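Long-range contacts in 2-hydroxyhepta-2,4-diene-1,7-dioate isomerase (Corynebacterium glutamicum, PDB 4DBF), which probably acts as a magnesium-dependent lyase or isomerase of the fumarylacetoacetate hydrolase family, with oxaloacetate decarboxylase as its likely activity: residues M78-V83 against G251-T256; T118-P123 against G279-P284; G137-V142 against I273-I278; F162-D167 against I192-E197. All blocks are in the same frame, centred on the assembly; numbering follows the deposited sequence.

From the N terminus, the loop between strands 73-75 and 83-87 comes first; contact 1 ties it to strand 253-255, closing a loop of 167 residues. Inside that loop starts the turn 118-123, which contact 2 fastens to strand 279-287. Strand 133-143 follows and packs on the end of strand 270-275 in contact 3. Innermost, contact 4 pairs strand 159-170 with strand 190-197 and is nested within the loops of the other three. Contact 3 lies inside the loop of contact 2, while contact 1 crosses both. Contacts 3 and 4 share the magnesium site and neighbouring strands; contacts 2 and 3 meet in the five-stranded mixed sheet that includes strands 270-275 and 279-287.

Contact 1. Residues M78-V83 against G251-T256; sequences MLPSKV and GDVIAT
Gly-251 meets Met-78 and Pro-80: its CA lies 3.8 Å from Met-78 SD, and its carbonyl O, a buried atom with no hydrogen-bond partner in the model, is 3.2 Å from Pro-80 CB. Asp-252 then supplies the polar centre. Its OD1 takes two protein bonds, one from Ser-81 OG at 2.5 Å on the syn lone pair, the other from Lys-82 N at 3.1 Å, arriving 51° out of the carboxylate plane. Water 1 joins Ser-81 N to the same OD1. The other oxygen, OD2, forms a salt bridge with Lys-82 NZ at 2.9 Å and also accepts from Leu-249 N; Lys-82 NZ is shared with Thr-247 O, to which it also hydrogen-bonds. Lys-82 CG sits between its backbone N and carbonyl carbon (chi1 55°), and a bend at chi4 brings the ammonium group to the carboxylate. Val-253 N continues the link through a 3.3 Å bond to Lys-82 O, in the carbonyl plane, and Val-253 CG2 packs against Pro-80 CB at 3.9 Å. With Val-83 beside Val-253, the contact ends as a parallel beta bridge, entered through an aspartate-centred polar cluster, between strands 83-87 and 253-255.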
loop_
_atom_site.group_PDB
_atom_site.type_symbol
_atom_site.label_atom_id
_atom_site.label_comp_id
_atom_site.label_asym_id
_atom_site.label_seq_id
_atom_site.Cartn_x
_atom_site.Cartn_y
_atom_site.Cartn_z
ATOM N N MET A 78 -1.415 14.133 6.018
ATOM C CA MET A 78 -1.489 13.683 4.639
ATOM C C MET A 78 -2.411 12.472 4.501
ATOM O O MET A 78 -2.630 11.757 5.426
ATOM C CB MET A 78 -0.154 13.174 4.116
ATOM C CG MET A 78 0.855 14.208 3.728
ATOM S SD MET A 78 0.446 15.284 2.371
ATOM C CE MET A 78 1.333 16.711 2.912
ATOM N N LEU A 79 -2.833 12.245 3.286
ATOM C CA LEU A 79 -3.497 11.029 2.920
ATOM C C LEU A 79 -2.577 10.328 1.948
ATOM O O LEU A 79 -2.696 10.443 0.788
ATOM C CB LEU A 79 -4.826 11.331 2.292
ATOM C CG LEU A 79 -5.828 12.009 3.187
ATOM C CD1 LEU A 79 -7.129 12.159 2.436
ATOM C CD2 LEU A 79 -6.035 11.273 4.475
ATOM N N PRO A 80 -1.627 9.609 2.478
ATOM C CA PRO A 80 -0.585 9.043 1.641
ATOM C C PRO A 80 -1.058 7.918 0.748
ATOM O O PRO A 80 -1.842 7.175 1.192
ATOM C CB PRO A 80 0.404 8.514 2.643
ATOM C CG PRO A 80 -0.388 8.241 3.843
ATOM C CD PRO A 80 -1.499 9.205 3.870
ATOM N N SER A 81 -0.498 7.802 -0.448
ATOM C CA SER A 81 -0.761 6.686 -1.351
ATOM C C SER A 81 -0.229 5.380 -0.783
ATOM O O SER A 81 -0.822 4.364 -0.938
ATOM C CB SER A 81 -0.225 6.924 -2.765
ATOM O OG SER A 81 1.079 6.528 -2.896
ATOM N N LYS A 82 0.891 5.466 -0.114
ATOM C CA LYS A 82 1.416 4.371 0.642
ATOM C C LYS A 82 2.303 4.836 1.780
ATOM O O LYS A 82 2.738 5.936 1.808
ATOM C CB LYS A 82 2.165 3.406 -0.251
ATOM C CG LYS A 82 3.258 4.026 -1.077
ATOM C CD LYS A 82 3.853 3.034 -2.038
ATOM C CE LYS A 82 5.036 3.608 -2.768
ATOM N NZ LYS A 82 4.699 4.688 -3.690
ATOM N N VAL A 83 2.526 3.935 2.712
ATOM C CA VAL A 83 3.372 4.154 3.852
ATOM C C VAL A 83 4.450 3.088 3.831
ATOM O O VAL A 83 4.158 1.930 3.865
ATOM C CB VAL A 83 2.618 4.075 5.166
ATOM C CG1 VAL A 83 3.579 4.284 6.312
ATOM C CG2 VAL A 83 1.472 5.036 5.164
ATOM N N GLY A 251 3.239 13.135 -0.682
ATOM C CA GLY A 251 2.301 12.708 0.327
ATOM C C GLY A 251 2.661 11.335 0.899
ATOM O O GLY A 251 2.237 11.039 2.018
ATOM N N ASP A 252 3.402 10.540 0.157
ATOM C CA ASP A 252 3.836 9.197 0.654
ATOM C C ASP A 252 4.667 9.374 1.962
ATOM O O ASP A 252 5.404 10.358 2.131
ATOM C CB ASP A 252 4.708 8.464 -0.354
ATOM C CG ASP A 252 3.907 7.723 -1.415
ATOM O OD1 ASP A 252 2.662 7.696 -1.325
ATOM O OD2 ASP A 252 4.536 7.176 -2.307
ATOM N N VAL A 253 4.589 8.402 2.872
ATOM C CA VAL A 253 5.189 8.613 4.169
ATOM C C VAL A 253 6.231 7.510 4.411
ATOM O O VAL A 253 5.963 6.333 4.068
ATOM C CB VAL A 253 4.093 8.582 5.273
ATOM C CG1 VAL A 253 4.788 8.431 6.656
ATOM C CG2 VAL A 253 3.086 9.838 5.197
ATOM N N ILE A 254 7.405 7.869 4.968
ATOM C CA ILE A 254 8.393 6.812 5.318
ATOM C C ILE A 254 8.515 6.793 6.826
ATOM O O ILE A 254 8.799 7.813 7.435
ATOM C CB ILE A 254 9.782 7.070 4.646
ATOM C CG1 ILE A 254 9.642 7.065 3.127
ATOM C CG2 ILE A 254 10.873 6.007 5.133
ATOM C CD1 ILE A 254 10.963 7.613 2.453
ATOM N N ALA A 255 8.353 5.602 7.422
ATOM C CA ALA A 255 8.507 5.488 8.852
ATOM C C ALA A 255 9.941 4.945 9.059
ATOM O O ALA A 255 10.234 3.841 8.584
ATOM C CB ALA A 255 7.501 4.460 9.379
ATOM N N THR A 256 10.810 5.744 9.662
ATOM C CA THR A 256 12.289 5.479 9.632
ATOM C C THR A 256 12.800 4.542 10.760
ATOM O O THR A 256 14.023 4.256 10.867
ATOM C CB THR A 256 13.098 6.817 9.619
ATOM O OG1 THR A 256 12.795 7.571 10.802
ATOM C CG2 THR A 256 12.691 7.639 8.374
HETATM O O HOH W 1 0.926 10.051 -1.829
#

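Contact 2. Residues T118-P123 against G279-P284; sequences TGPESP and GKLGNP
Glu-121 N gives its hydrogen to Gly-282 O over 2.8 Å, nearly in line with the carbonyl bond, and this is the backbone link between the turn and the strand. On one flank Pro-120 CG rests 3.9 Å from Leu-281 CD1, the two side chains crossing at about a right angle. With CG anti to the backbone N (chi1 178°), Leu-281 sends CD1 to Pro-120 CA as well. Farther along, the Pro-284 ring packs against the turn, with CD 3.2 Å from Glu-121 O, and Pro-284 O receives a CA-H...O contact from Pro-123 CA at 3.3 Å. The residues Gly-119 to Ser-122 form a type II beta turn, closed by a weak bond from Ser-122 N to Gly-119 O. Glu-121, at its third position, has the positive phi (69°) of that turn type. Just after it, the chain enters strand 124-126, which runs parallel to 279-287 at the margin of the five-stranded mixed sheet. The Glu-121 side chain bends back at chi2 over Gly-282, where water 2 bridges its OE2 to Gly-282 N; the water accepts from that N at 2.8 Å. Glu-121 OE1 is hydrogen-bonded to the hydroxyl of Tyr-270. On the strand side, Leu-281 pairs through its backbone with Ile-273, and both Leu-281 and Asn-283 lie against Pro-191 of strand 190-197.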
loop_
_atom_site.group_PDB
_atom_site.type_symbol
_atom_site.label_atom_id
_atom_site.label_comp_id
_atom_site.label_asym_id
_atom_site.label_seq_id
_atom_site.Cartn_x
_atom_site.Cartn_y
_atom_site.Cartn_z
ATOM N N THR A 118 -4.348 7.220 10.726
ATOM C CA THR A 118 -5.267 8.067 11.454
ATOM C C THR A 118 -4.568 9.318 12.018
ATOM O O THR A 118 -3.384 9.470 11.885
ATOM C CB THR A 118 -6.049 7.284 12.541
ATOM O OG1 THR A 118 -7.151 8.041 13.000
ATOM C CG2 THR A 118 -5.189 7.004 13.703
ATOM N N GLY A 119 -5.329 10.197 12.624
ATOM C CA GLY A 119 -4.775 11.444 13.069
ATOM C C GLY A 119 -4.575 11.589 14.550
ATOM O O GLY A 119 -4.880 10.705 15.284
ATOM N N PRO A 120 -4.098 12.743 14.974
ATOM C CA PRO A 120 -3.938 13.032 16.389
ATOM C C PRO A 120 -5.236 12.913 17.150
ATOM O O PRO A 120 -6.217 13.350 16.671
ATOM C CB PRO A 120 -3.460 14.455 16.396
ATOM C CG PRO A 120 -2.832 14.637 15.106
ATOM C CD PRO A 120 -3.545 13.792 14.141
ATOM N N GLU A 121 -5.178 12.332 18.324
ATOM C CA GLU A 121 -6.317 12.127 19.209
ATOM C C GLU A 121 -7.373 11.120 18.779
ATOM O O GLU A 121 -8.222 10.833 19.543
ATOM C CB GLU A 121 -6.972 13.420 19.675
ATOM C CG GLU A 121 -6.025 14.477 20.142
ATOM C CD GLU A 121 -5.185 14.105 21.328
ATOM O OE1 GLU A 121 -5.526 13.200 22.082
ATOM O OE2 GLU A 121 -4.178 14.761 21.534
ATOM N N SER A 122 -7.280 10.566 17.591
ATOM C CA SER A 122 -8.174 9.511 17.179
ATOM C C SER A 122 -7.829 8.194 17.841
ATOM O O SER A 122 -6.701 7.875 18.009
ATOM C CB SER A 122 -8.078 9.285 15.695
ATOM O OG SER A 122 -8.799 10.201 14.983
ATOM N N PRO A 123 -8.825 7.419 18.184
ATOM C CA PRO A 123 -8.559 6.177 18.883
ATOM C C PRO A 123 -7.859 5.148 18.019
ATOM O O PRO A 123 -8.147 4.981 16.866
ATOM C CB PRO A 123 -9.940 5.687 19.276
ATOM C CG PRO A 123 -10.834 6.820 19.115
ATOM C CD PRO A 123 -10.257 7.655 18.042
ATOM N N GLY A 279 6.824 18.017 17.812
ATOM C CA GLY A 279 5.726 18.156 18.760
ATOM C C GLY A 279 5.314 16.853 19.373
ATOM O O GLY A 279 6.157 16.013 19.632
ATOM N N LYS A 280 4.016 16.669 19.570
ATOM C CA LYS A 280 3.533 15.459 20.253
ATOM C C LYS A 280 2.402 14.819 19.471
ATOM O O LYS A 280 1.571 15.517 18.916
ATOM C CB LYS A 280 3.048 15.814 21.667
ATOM C CG LYS A 280 4.189 16.081 22.642
ATOM C CD LYS A 280 3.585 16.560 23.974
ATOM C CE LYS A 280 4.682 16.898 24.964
ATOM N NZ LYS A 280 4.094 17.575 26.170
ATOM N N LEU A 281 2.392 13.504 19.423
ATOM C CA LEU A 281 1.338 12.736 18.786
ATOM C C LEU A 281 0.708 11.827 19.831
ATOM O O LEU A 281 1.328 10.814 20.228
ATOM C CB LEU A 281 1.890 11.919 17.574
ATOM C CG LEU A 281 0.870 11.013 16.841
ATOM C CD1 LEU A 281 -0.317 11.869 16.246
ATOM C CD2 LEU A 281 1.623 10.239 15.739
ATOM N N GLY A 282 -0.509 12.183 20.295
ATOM C CA GLY A 282 -1.209 11.439 21.390
ATOM C C GLY A 282 -2.430 10.734 20.818
ATOM O O GLY A 282 -3.113 11.296 19.954
ATOM N N ASN A 283 -2.700 9.503 21.274
ATOM C CA ASN A 283 -3.908 8.778 20.865
ATOM C C ASN A 283 -4.429 7.938 22.020
ATOM O O ASN A 283 -3.655 7.247 22.714
ATOM C CB ASN A 283 -3.631 7.833 19.661
ATOM C CG ASN A 283 -3.255 8.596 18.393
ATOM O OD1 ASN A 283 -4.121 8.930 17.546
ATOM N ND2 ASN A 283 -1.983 8.869 18.248
ATOM N N PRO A 284 -5.767 7.952 22.203
ATOM C CA PRO A 284 -6.317 7.022 23.137
ATOM C C PRO A 284 -6.410 5.633 22.528
ATOM O O PRO A 284 -6.405 5.449 21.285
ATOM C CB PRO A 284 -7.698 7.637 23.475
ATOM C CG PRO A 284 -8.121 8.247 22.147
ATOM C CD PRO A 284 -6.802 8.769 21.535
HETATM O O HOH W 2 -1.586 14.659 19.637
#

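Contact 3. Residues G137-V142 against I273-I278; sequences GELAVV and IEIPGI. With MG (magnesium ion), chain C.
Glu-138, whose side chain leaves the strand away from the 273-278 segment, binds the magnesium ion through OE2 at 2.1 Å. Three waters also bind the metal, and Glu-136 and Asp-167 complete its shell. Glu-138 OE1 is not a metal ligand; it accepts a hydrogen bond from metal-bound water 3 at 2.7 Å, so the carboxylate grips the ion directly with one oxygen and through water with the other. CG lies anti to the carbonyl carbon (chi1 -38°), and the extended chain beyond it carries the carboxylate out to the metal. This cluster of two glutamates and one aspartate is the metal site of the FAH family fold, and here strand 133-143 carries both glutamates. The contact with 273-278 itself is apolar. Strands 137-142 and 273-275 cross at 44° with their axes 7.5 Å apart, and no hydrogen bond joins the two segments; Ile-273, Ile-275, Ile-278 and Leu-139 make the contact. Ile-273 folds CD1 over the CA of Gly-137 at 3.7 Å. Ile-275 reaches the backbone beside the liganding glutamate, with CD1 3.9 Å from Leu-139 CA. Leu-139 CD1 meets Ile-278 CD1 at 3.6 Å, the side chains crossing at about a right angle. A backbone bond from Ile-278 N to Ile-275 O closes the turn after the strand, and both isoleucines meet Leu-139 CD1. Ile-273 and Ile-275 also pack on strand 209-216, through Ala-212 and Ile-210.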
loop_
_atom_site.group_PDB
_atom_site.type_symbol
_atom_site.label_atom_id
_atom_site.label_comp_id
_atom_site.label_asym_id
_atom_site.label_seq_id
_atom_site.Cartn_x
_atom_site.Cartn_y
_atom_site.Cartn_z
ATOM N N GLY A 137 7.273 4.790 18.473
ATOM C CA GLY A 137 7.433 6.141 18.014
ATOM C C GLY A 137 8.526 6.268 17.000
ATOM O O GLY A 137 9.603 5.854 17.241
ATOM N N GLU A 138 8.222 6.886 15.872
ATOM C CA GLU A 138 9.166 7.021 14.799
ATOM C C GLU A 138 9.148 8.357 14.131
ATOM O O GLU A 138 8.149 8.973 14.005
ATOM C CB GLU A 138 8.995 5.931 13.731
ATOM C CG GLU A 138 8.643 4.581 14.274
ATOM C CD GLU A 138 8.760 3.426 13.294
ATOM O OE1 GLU A 138 9.221 3.545 12.199
ATOM O OE2 GLU A 138 8.381 2.353 13.664
ATOM N N LEU A 139 10.299 8.771 13.689
ATOM C CA LEU A 139 10.402 9.883 12.804
ATOM C C LEU A 139 9.888 9.498 11.419
ATOM O O LEU A 139 10.279 8.532 10.871
ATOM C CB LEU A 139 11.833 10.339 12.709
ATOM C CG LEU A 139 12.031 11.542 11.837
ATOM C CD1 LEU A 139 11.375 12.783 12.393
ATOM C CD2 LEU A 139 13.507 11.737 11.589
ATOM N N ALA A 140 8.982 10.301 10.903
ATOM C CA ALA A 140 8.342 10.057 9.630
ATOM C C ALA A 140 8.758 11.100 8.635
ATOM O O ALA A 140 8.822 12.226 8.946
ATOM C CB ALA A 140 6.834 10.040 9.749
ATOM N N VAL A 141 9.006 10.655 7.439
ATOM C CA VAL A 141 9.361 11.528 6.367
ATOM C C VAL A 141 8.181 11.667 5.413
ATOM O O VAL A 141 7.616 10.702 5.000
ATOM C CB VAL A 141 10.532 10.981 5.572
ATOM C CG1 VAL A 141 10.853 11.890 4.442
ATOM C CG2 VAL A 141 11.739 10.772 6.442
ATOM N N VAL A 142 7.845 12.878 5.054
ATOM C CA VAL A 142 6.840 13.055 4.047
ATOM C C VAL A 142 7.456 13.501 2.725
ATOM O O VAL A 142 8.123 14.490 2.660
ATOM C CB VAL A 142 5.748 14.029 4.480
ATOM C CG1 VAL A 142 4.750 14.196 3.384
ATOM C CG2 VAL A 142 5.088 13.564 5.741
ATOM N N ILE A 273 3.567 10.166 21.638
ATOM C CA ILE A 273 4.938 10.171 21.188
ATOM C C ILE A 273 5.398 11.626 21.179
ATOM O O ILE A 273 4.653 12.507 20.702
ATOM C CB ILE A 273 5.073 9.601 19.717
ATOM C CG1 ILE A 273 4.352 8.225 19.530
ATOM C CG2 ILE A 273 6.548 9.577 19.251
ATOM C CD1 ILE A 273 4.833 7.144 20.425
ATOM N N GLU A 274 6.634 11.883 21.586
ATOM C CA GLU A 274 7.141 13.245 21.497
ATOM C C GLU A 274 8.442 13.298 20.719
ATOM O O GLU A 274 9.343 12.558 21.019
ATOM C CB GLU A 274 7.353 13.864 22.892
ATOM C CG GLU A 274 8.120 15.146 22.872
ATOM C CD GLU A 274 8.344 15.707 24.271
ATOM O OE1 GLU A 274 9.066 15.070 25.099
ATOM O OE2 GLU A 274 7.830 16.820 24.503
ATOM N N ILE A 275 8.535 14.183 19.722
ATOM C CA ILE A 275 9.791 14.429 19.040
ATOM C C ILE A 275 10.064 15.953 19.099
ATOM O O ILE A 275 9.347 16.708 18.483
ATOM C CB ILE A 275 9.822 13.884 17.579
ATOM C CG1 ILE A 275 9.611 12.350 17.508
ATOM C CG2 ILE A 275 11.152 14.276 16.926
ATOM C CD1 ILE A 275 9.747 11.783 16.125
ATOM N N PRO A 276 11.071 16.410 19.890
ATOM C CA PRO A 276 11.331 17.869 20.018
ATOM C C PRO A 276 11.611 18.489 18.659
ATOM O O PRO A 276 12.286 17.870 17.809
ATOM C CB PRO A 276 12.572 17.935 20.948
ATOM C CG PRO A 276 13.151 16.488 20.973
ATOM C CD PRO A 276 11.918 15.620 20.808
ATOM N N GLY A 277 11.043 19.647 18.391
ATOM C CA GLY A 277 11.181 20.208 17.047
ATOM C C GLY A 277 9.984 19.938 16.141
ATOM O O GLY A 277 9.736 20.689 15.177
ATOM N N ILE A 278 9.241 18.872 16.452
ATOM C CA ILE A 278 8.007 18.567 15.744
ATOM C C ILE A 278 6.874 18.795 16.729
ATOM O O ILE A 278 6.059 19.688 16.534
ATOM C CB ILE A 278 8.015 17.082 15.193
ATOM C CG1 ILE A 278 9.291 16.855 14.355
ATOM C CG2 ILE A 278 6.653 16.786 14.444
ATOM C CD1 ILE A 278 9.313 15.482 13.623
HETATM MG MG MG C . 8.460 0.279 13.147
HETATM O O HOH W 3 9.141 0.999 11.227
HETATM O O HOH W 4 8.939 -1.623 12.507
HETATM O O HOH W 5 10.250 0.287 14.132
#

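Contact 4. Residues F162-D167 against I192-E197; sequences FTIIND and IGPWIE. With MG (magnesium ion), chain C.
Phe-162 pairs with Glu-197 and Ile-164 with Gly-193 as antiparallel hydrogen-bonded pairs, the register slipping by two in a beta bulge where the 192-197 segment turns a corner at the cis peptide before Pro-194. Two bonds close each pair; the shorter of the first runs from Glu-197 N to Phe-162 O at 2.7 Å. Thr-163 spans the bulge. With OG1 anti to the backbone N (chi1 -171°), its hydroxyl reaches Trp-195 O at 2.9 Å, meeting that carbonyl 53° out of its plane. Its methyl CG2 turns instead to Ile-192 CG2 at 3.6 Å. Ile-165 and Ile-192 form a non-hydrogen-bonded antiparallel pair, and their side chains run alongside each other, CG1 to CG1 3.8 Å. On the face of Ile-164, CD1 of that residue touches Pro-194 CD at 4.0 Å, while Pro-194 CG covers the centre of one face of the Trp-195 ring. Beyond the paired residues, Asp-167 OD2 binds magnesium at 2.2 Å and accepts a hydrogen bond from Lys-184 NZ, while OD1 forms a salt bridge with Lys-112. Strand 159-170 thus lies between strands 190-197 and 133-143: Thr-163 and Ile-165 pair through their backbones with Ala-140 and Glu-138, Ile-164 packs on Ile-273 and Ile-275 of strand 270-275, and Pro-194 and Trp-195 lie against Leu-74 of strand 73-75.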
loop_
_atom_site.group_PDB
_atom_site.type_symbol
_atom_site.label_atom_id
_atom_site.label_comp_id
_atom_site.label_asym_id
_atom_site.label_seq_id
_atom_site.Cartn_x
_atom_site.Cartn_y
_atom_site.Cartn_z
ATOM N N PHE A 162 9.060 16.662 8.013
ATOM C CA PHE A 162 9.125 15.556 8.959
ATOM C C PHE A 162 7.827 15.577 9.738
ATOM O O PHE A 162 7.292 16.641 9.969
ATOM C CB PHE A 162 10.300 15.716 9.973
ATOM C CG PHE A 162 11.648 15.378 9.378
ATOM C CD1 PHE A 162 11.778 14.396 8.405
ATOM C CD2 PHE A 162 12.799 16.051 9.792
ATOM C CE1 PHE A 162 13.044 14.113 7.813
ATOM C CE2 PHE A 162 14.064 15.728 9.236
ATOM C CZ PHE A 162 14.164 14.770 8.238
ATOM N N THR A 163 7.345 14.400 10.157
ATOM C CA THR A 163 6.245 14.334 11.104
ATOM C C THR A 163 6.466 13.165 12.044
ATOM O O THR A 163 7.520 12.572 12.019
ATOM C CB THR A 163 4.847 14.317 10.335
ATOM O OG1 THR A 163 3.794 14.475 11.288
ATOM C CG2 THR A 163 4.678 13.036 9.555
ATOM N N ILE A 164 5.511 12.841 12.897
ATOM C CA ILE A 164 5.683 11.713 13.784
ATOM C C ILE A 164 4.738 10.627 13.293
ATOM O O ILE A 164 3.605 10.928 12.815
ATOM C CB ILE A 164 5.310 12.087 15.248
ATOM C CG1 ILE A 164 6.056 13.366 15.715
ATOM C CG2 ILE A 164 5.599 10.856 16.159
ATOM C CD1 ILE A 164 5.565 13.869 17.109
ATOM N N ILE A 165 5.172 9.377 13.393
ATOM C CA ILE A 165 4.261 8.225 13.187
ATOM C C ILE A 165 4.325 7.285 14.400
ATOM O O ILE A 165 5.369 7.124 15.011
ATOM C CB ILE A 165 4.543 7.489 11.841
ATOM C CG1 ILE A 165 3.515 6.347 11.650
ATOM C CG2 ILE A 165 6.036 6.904 11.754
ATOM C CD1 ILE A 165 3.535 5.705 10.290
ATOM N N ASN A 166 3.186 6.699 14.770
ATOM C CA ASN A 166 3.151 5.659 15.801
ATOM C C ASN A 166 2.934 4.356 15.001
ATOM O O ASN A 166 1.830 4.134 14.452
ATOM C CB ASN A 166 2.004 5.962 16.818
ATOM C CG ASN A 166 2.039 5.035 17.987
ATOM O OD1 ASN A 166 2.682 3.969 17.908
ATOM N ND2 ASN A 166 1.350 5.395 19.077
ATOM N N ASP A 167 3.972 3.523 14.859
ATOM C CA ASP A 167 3.859 2.304 14.030
ATOM C C ASP A 167 3.309 1.207 14.977
ATOM O O ASP A 167 4.072 0.392 15.532
ATOM C CB ASP A 167 5.252 1.956 13.458
ATOM C CG ASP A 167 5.277 0.682 12.652
ATOM O OD1 ASP A 167 4.229 0.148 12.237
ATOM O OD2 ASP A 167 6.386 0.165 12.409
ATOM N N ILE A 192 -0.521 9.415 12.582
ATOM C CA ILE A 192 0.461 10.349 12.066
ATOM C C ILE A 192 0.120 11.807 12.412
ATOM O O ILE A 192 -1.007 12.172 12.372
ATOM C CB ILE A 192 0.606 10.230 10.555
ATOM C CG1 ILE A 192 0.985 8.829 10.164
ATOM C CG2 ILE A 192 1.673 11.132 10.049
ATOM C CD1 ILE A 192 0.864 8.574 8.692
ATOM N N GLY A 193 1.135 12.585 12.741
ATOM C CA GLY A 193 0.960 13.949 13.155
ATOM C C GLY A 193 2.011 14.457 14.092
ATOM O O GLY A 193 2.943 13.783 14.362
ATOM N N PRO A 194 1.832 15.659 14.603
ATOM C CA PRO A 194 0.612 16.440 14.430
ATOM C C PRO A 194 0.571 17.359 13.227
ATOM O O PRO A 194 -0.459 17.840 12.908
ATOM C CB PRO A 194 0.607 17.312 15.663
ATOM C CG PRO A 194 2.011 17.530 15.923
ATOM C CD PRO A 194 2.682 16.242 15.636
ATOM N N TRP A 195 1.700 17.587 12.609
ATOM C CA TRP A 195 1.812 18.381 11.432
ATOM C C TRP A 195 3.136 18.096 10.825
ATOM O O TRP A 195 3.893 17.358 11.373
ATOM C CB TRP A 195 1.672 19.857 11.760
ATOM C CG TRP A 195 2.481 20.267 12.942
ATOM C CD1 TRP A 195 3.834 20.216 13.084
ATOM C CD2 TRP A 195 1.995 20.760 14.212
ATOM N NE1 TRP A 195 4.198 20.646 14.301
ATOM C CE2 TRP A 195 3.143 20.979 15.019
ATOM C CE3 TRP A 195 0.777 21.030 14.721
ATOM C CZ2 TRP A 195 3.048 21.469 16.282
ATOM C CZ3 TRP A 195 0.685 21.508 15.990
ATOM C CH2 TRP A 195 1.799 21.730 16.753
ATOM N N ILE A 196 3.413 18.661 9.681
ATOM C CA ILE A 196 4.608 18.348 8.962
ATOM C C ILE A 196 5.582 19.571 9.115
ATOM O O ILE A 196 5.235 20.714 8.760
ATOM C CB ILE A 196 4.290 18.109 7.509
ATOM C CG1 ILE A 196 3.418 16.805 7.374
ATOM C CG2 ILE A 196 5.603 18.003 6.671
ATOM C CD1 ILE A 196 2.823 16.725 6.024
ATOM N N GLU A 197 6.756 19.307 9.684
ATOM C CA GLU A 197 7.769 20.370 9.884
ATOM C C GLU A 197 8.638 20.412 8.636
ATOM O O GLU A 197 9.377 19.468 8.369
ATOM C CB GLU A 197 8.638 20.106 11.117
ATOM C CG GLU A 197 9.820 21.149 11.283
ATOM C CD GLU A 197 9.278 22.600 11.331
ATOM O OE1 GLU A 197 8.626 22.972 12.330
ATOM O OE2 GLU A 197 9.433 23.362 10.371
HETATM MG MG MG C . 8.460 0.279 13.147
HETATM O O HOH W 4 8.939 -1.623 12.507
HETATM O O HOH W 3 9.141 0.999 11.227
HETATM O O HOH W 5 10.250 0.287 14.132
#